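Local coordinates for 4-carboxymuconolactone decarboxylase (Sinorhizobium meliloti, PDB 4G9Q), which probably acts as a trimeric lyase of the carboxymuconolactone decarboxylase family in benzoate degradation, and may have peroxiredoxin activity, at residues D64-P69 with R74-V79; E109-I114 with Q146-E151. One frame throughout, in Å; residues are numbered along the deposited sequence.

Interaction 1 (D64-P69 with R74-V79); sequences DVWQRP and RDRSLV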
# COMPACT_ATOMS: atom_id res chain seq x y z
N ASP A 64 -23.60 -2.90 13.40
CA ASP A 64 -23.84 -1.46 13.40
C ASP A 64 -23.53 -0.80 12.06
O ASP A 64 -24.43 -0.30 11.39
CB ASP A 64 -23.08 -0.79 14.56
CG ASP A 64 -23.67 0.56 14.94
OD1 ASP A 64 -23.46 1.54 14.21
OD2 ASP A 64 -24.34 0.63 16.00
N VAL A 65 -22.26 -0.82 11.65
CA VAL A 65 -21.85 -0.12 10.42
C VAL A 65 -22.67 -0.58 9.21
O VAL A 65 -23.26 0.25 8.50
CB VAL A 65 -20.34 -0.30 10.12
CG1 VAL A 65 -19.94 0.46 8.85
CG2 VAL A 65 -19.53 0.17 11.30
N TRP A 66 -22.71 -1.89 8.98
CA TRP A 66 -23.43 -2.46 7.84
C TRP A 66 -24.93 -2.23 7.92
O TRP A 66 -25.62 -2.34 6.91
CB TRP A 66 -23.12 -3.96 7.70
CG TRP A 66 -21.91 -4.24 6.87
CD1 TRP A 66 -20.62 -4.34 7.30
CD2 TRP A 66 -21.87 -4.48 5.45
NE1 TRP A 66 -19.78 -4.61 6.25
CE2 TRP A 66 -20.52 -4.70 5.10
CE3 TRP A 66 -22.85 -4.52 4.45
CZ2 TRP A 66 -20.12 -4.96 3.78
CZ3 TRP A 66 -22.46 -4.78 3.14
CH2 TRP A 66 -21.10 -5.00 2.82
N GLN A 67 -25.42 -1.90 9.11
CA GLN A 67 -26.85 -1.68 9.35
C GLN A 67 -27.28 -0.22 9.25
O GLN A 67 -28.47 0.08 9.36
CB GLN A 67 -27.27 -2.26 10.71
CG GLN A 67 -27.02 -3.76 10.86
CD GLN A 67 -27.51 -4.58 9.68
OE1 GLN A 67 -26.72 -5.20 8.97
NE2 GLN A 67 -28.82 -4.57 9.44
N ARG A 68 -26.32 0.68 9.04
CA ARG A 68 -26.62 2.11 8.92
C ARG A 68 -27.41 2.36 7.63
O ARG A 68 -26.92 2.08 6.54
CB ARG A 68 -25.34 2.96 8.93
CG ARG A 68 -24.57 2.92 10.23
CD ARG A 68 -23.32 3.81 10.15
NE ARG A 68 -23.64 5.20 9.85
CZ ARG A 68 -23.97 6.12 10.75
NH1 ARG A 68 -24.02 5.81 12.04
NH2 ARG A 68 -24.25 7.35 10.35
N PRO A 69 -28.65 2.87 7.77
CA PRO A 69 -29.58 2.88 6.64
C PRO A 69 -29.31 3.93 5.55
O PRO A 69 -29.90 3.84 4.47
CB PRO A 69 -30.93 3.15 7.31
CG PRO A 69 -30.58 3.92 8.53
CD PRO A 69 -29.29 3.33 9.01
N ARG A 74 -26.39 -3.14 -0.90
CA ARG A 74 -25.89 -3.25 -2.27
C ARG A 74 -24.72 -2.29 -2.50
O ARG A 74 -23.66 -2.69 -2.98
CB ARG A 74 -27.02 -3.01 -3.28
CG ARG A 74 -26.63 -3.16 -4.76
CD ARG A 74 -26.12 -1.85 -5.32
NE ARG A 74 -26.05 -1.84 -6.78
CZ ARG A 74 -25.77 -0.76 -7.51
NH1 ARG A 74 -25.51 0.40 -6.91
NH2 ARG A 74 -25.74 -0.84 -8.83
N ASP A 75 -24.92 -1.02 -2.14
CA ASP A 75 -23.88 -0.01 -2.32
C ASP A 75 -22.69 -0.28 -1.41
O ASP A 75 -21.55 -0.09 -1.82
CB ASP A 75 -24.42 1.40 -2.06
CG ASP A 75 -25.32 1.90 -3.17
OD1 ASP A 75 -25.19 1.45 -4.33
OD2 ASP A 75 -26.18 2.76 -2.89
N ARG A 76 -22.96 -0.71 -0.18
CA ARG A 76 -21.87 -1.07 0.74
C ARG A 76 -21.03 -2.22 0.19
O ARG A 76 -19.80 -2.24 0.36
CB ARG A 76 -22.41 -1.41 2.14
CG ARG A 76 -22.80 -0.18 2.93
CD ARG A 76 -23.34 -0.52 4.32
NE ARG A 76 -24.02 0.66 4.85
CZ ARG A 76 -23.41 1.64 5.51
NH1 ARG A 76 -22.11 1.58 5.77
NH2 ARG A 76 -24.12 2.68 5.93
N SER A 77 -21.68 -3.18 -0.47
CA SER A 77 -20.95 -4.27 -1.11
C SER A 77 -20.01 -3.77 -2.22
O SER A 77 -18.87 -4.22 -2.30
CB SER A 77 -21.91 -5.34 -1.64
OG SER A 77 -22.43 -6.13 -0.58
N LEU A 78 -20.49 -2.85 -3.05
CA LEU A 78 -19.65 -2.25 -4.09
C LEU A 78 -18.45 -1.51 -3.49
O LEU A 78 -17.33 -1.64 -3.98
CB LEU A 78 -20.45 -1.31 -4.99
CG LEU A 78 -21.29 -1.97 -6.09
CD1 LEU A 78 -22.22 -0.93 -6.70
CD2 LEU A 78 -20.41 -2.61 -7.15
N VAL A 79 -18.71 -0.73 -2.44
CA VAL A 79 -17.66 0.01 -1.74
C VAL A 79 -16.61 -0.94 -1.14
O VAL A 79 -15.40 -0.69 -1.22
CB VAL A 79 -18.27 0.91 -0.64
CG1 VAL A 79 -17.19 1.47 0.29
CG2 VAL A 79 -19.07 2.05 -1.27
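The CG of Arg-76 stands anti to its carbonyl carbon (chi1 -76°), and an extended run from CG to NE sends the side chain past Trp-66 in the opposite direction to the indole. Arg-76 CB comes over one face of the ring, 3.5 Å from Trp-66 CZ3, forming a CH-pi contact with its six-membered part. The guanidinium, turned 52° from the indole plane, reaches the backbone of the type I turn from Val-65 to Arg-68. In this all-alpha fold of the carboxymuconolactone decarboxylase family, that turn leads out of helix 51-65, and Arg-76 belongs to the next helix, 73-86. Arg-76 NH2 donates to Arg-68 O over 2.9 Å, a bent bond (140°) that meets the oxygen from above its carbonyl plane. Val-65 O lies over the centre of the guanidinium face. Val-65 O also accepts the turn's own bond from Arg-68 N at 3.1 Å. Glu-239 bridges Arg-76 NH2 and Arg-68 NE, while His-243 bonds Arg-76 NH1. With an alanine here, Arg-68 O would probably lose its donor and Glu-239 one of its two arginines. At the far rim, Trp-66 CH2 lies 3.8 Å from Ser-77 OG, which is hydrogen-bonded to Asn-103; Trp-66 NE1 bonds Tyr-247.

Interaction 2 (E109-I114 with Q146-E151); sequences EISETI and QLAAVE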
# COMPACT_ATOMS: atom_id res chain seq x y z
N GLU A 109 -21.72 -6.19 -12.80
CA GLU A 109 -21.22 -5.03 -12.05
C GLU A 109 -19.91 -5.34 -11.33
O GLU A 109 -19.00 -4.51 -11.29
CB GLU A 109 -22.30 -4.51 -11.10
CG GLU A 109 -23.46 -3.82 -11.83
CD GLU A 109 -24.63 -3.50 -10.93
OE1 GLU A 109 -24.89 -4.28 -9.99
OE2 GLU A 109 -25.30 -2.47 -11.17
N ILE A 110 -19.81 -6.55 -10.77
CA ILE A 110 -18.56 -7.02 -10.16
C ILE A 110 -17.49 -7.14 -11.25
O ILE A 110 -16.38 -6.65 -11.08
CB ILE A 110 -18.75 -8.38 -9.42
CG1 ILE A 110 -19.75 -8.20 -8.27
CG2 ILE A 110 -17.41 -8.93 -8.93
CD1 ILE A 110 -20.03 -9.45 -7.45
N SER A 111 -17.86 -7.76 -12.36
CA SER A 111 -17.00 -7.88 -13.53
C SER A 111 -16.45 -6.52 -13.96
O SER A 111 -15.23 -6.36 -14.17
CB SER A 111 -17.79 -8.53 -14.68
OG SER A 111 -16.97 -8.72 -15.82
N GLU A 112 -17.34 -5.54 -14.06
CA GLU A 112 -16.94 -4.20 -14.51
C GLU A 112 -16.10 -3.46 -13.47
O GLU A 112 -15.22 -2.68 -13.83
CB GLU A 112 -18.17 -3.38 -14.92
CG GLU A 112 -17.84 -2.06 -15.63
CD GLU A 112 -17.14 -2.24 -16.97
OE1 GLU A 112 -17.04 -3.38 -17.47
OE2 GLU A 112 -16.70 -1.22 -17.53
N THR A 113 -16.36 -3.71 -12.18
CA THR A 113 -15.57 -3.08 -11.12
C THR A 113 -14.10 -3.50 -11.23
O THR A 113 -13.19 -2.67 -11.10
CB THR A 113 -16.14 -3.42 -9.73
OG1 THR A 113 -17.45 -2.86 -9.63
CG2 THR A 113 -15.26 -2.83 -8.61
N ILE A 114 -13.89 -4.79 -11.47
CA ILE A 114 -12.54 -5.33 -11.67
C ILE A 114 -11.84 -4.65 -12.85
O ILE A 114 -10.71 -4.19 -12.73
CB ILE A 114 -12.60 -6.87 -11.81
CG1 ILE A 114 -13.06 -7.47 -10.47
CG2 ILE A 114 -11.23 -7.44 -12.21
CD1 ILE A 114 -13.56 -8.90 -10.53
N GLN A 146 -23.05 -13.94 -18.16
CA GLN A 146 -23.58 -12.95 -17.20
C GLN A 146 -22.61 -11.80 -16.93
O GLN A 146 -22.93 -10.88 -16.17
CB GLN A 146 -23.94 -13.63 -15.88
CG GLN A 146 -25.03 -14.69 -15.98
CD GLN A 146 -25.60 -15.05 -14.62
OE1 GLN A 146 -26.00 -14.18 -13.85
NE2 GLN A 146 -25.64 -16.34 -14.32
N LEU A 147 -21.44 -11.85 -17.55
CA LEU A 147 -20.37 -10.89 -17.26
C LEU A 147 -20.50 -9.60 -18.07
O LEU A 147 -21.32 -9.51 -19.00
CB LEU A 147 -19.00 -11.55 -17.48
CG LEU A 147 -18.79 -12.89 -16.76
CD1 LEU A 147 -17.46 -13.52 -17.12
CD2 LEU A 147 -18.90 -12.73 -15.26
N ALA A 148 -19.70 -8.60 -17.71
CA ALA A 148 -19.69 -7.32 -18.43
C ALA A 148 -19.22 -7.54 -19.86
O ALA A 148 -18.31 -8.34 -20.09
CB ALA A 148 -18.81 -6.31 -17.71
N ALA A 149 -19.83 -6.84 -20.81
CA ALA A 149 -19.52 -7.03 -22.22
C ALA A 149 -18.12 -6.54 -22.56
O ALA A 149 -17.68 -5.51 -22.06
CB ALA A 149 -20.56 -6.31 -23.09
N VAL A 150 -17.42 -7.29 -23.41
CA VAL A 150 -16.13 -6.84 -23.94
C VAL A 150 -16.29 -5.51 -24.67
O VAL A 150 -15.55 -4.55 -24.41
CB VAL A 150 -15.49 -7.90 -24.88
CG1 VAL A 150 -14.26 -7.34 -25.59
CG2 VAL A 150 -15.12 -9.15 -24.11
N GLU A 151 -17.26 -5.44 -25.58
CA GLU A 151 -17.59 -4.19 -26.26
C GLU A 151 -19.10 -4.06 -26.39
O GLU A 151 -19.78 -5.00 -26.82
CB GLU A 151 -16.91 -4.13 -27.64
CG GLU A 151 -17.11 -2.79 -28.36
CD GLU A 151 -16.34 -2.68 -29.67
OE1 GLU A 151 -15.63 -3.63 -30.06
OE2 GLU A 151 -16.46 -1.62 -30.31
O HOH W 1 -15.77 -8.06 -18.93
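Ser-111 and Ala-148 meet where an irregular segment, lying between helices 130-139 and 159-173, passes beside helix 107-120 of the all-alpha carboxymuconolactone decarboxylase fold. Ala-148 N donates a weak hydrogen bond to Ser-111 OG at 3.3 Å, and Ala-148 CB lies 3.6 Å from the same oxygen. With OG anti to the backbone N (chi1 -177°), the hydroxyl extends to the loop backbone. A water bridges the two segments: it donates to Ala-148 O at 2.8 Å and, weakly, to Ser-111 OG. On the neighbouring helix position, Glu-112 bends at chi2 (65°), bringing OE1 to 3.4 Å from Ala-148 CB, a plain van der Waals approach. Further out, Ser-111 OG bonds Val-49 O of the third subunit, so this buried hydroxyl links helix, loop and trimer interface. Glu-112 OE2 takes salt bridges from Arg-203 NH2 and Arg-195 NE, which would help to fix the carboxylate beside the alanine. The same Arg-195 guanidinium ties the loop to the glutamate, its NH2 bonding Ala-149 O and its NH1 bonding Val-150 O.

In the fold
The two interactions follow one another along the chain, with centres about 22 Å apart, yet their helices 73-86 and 107-120 touch directly. Arg-74 NH2 forms a salt bridge with Glu-109 OE2 at 2.9 Å, and Leu-78 CD2 packs 3.9 Å from Thr-113 OG1. Arg-74 also pairs through NH1 with Asp-75 OD1 at 2.8 Å and with Asp-202 on helix 200-213, so this one guanidinium joins helices 73-86, 107-120 and 200-213. The contacts look to different trimer partners: Val-65 and Arg-68 pack on Tyr-183 of the second subunit, which also bonds Asp-64, whereas residues 109-114 and 146-151 meet the third.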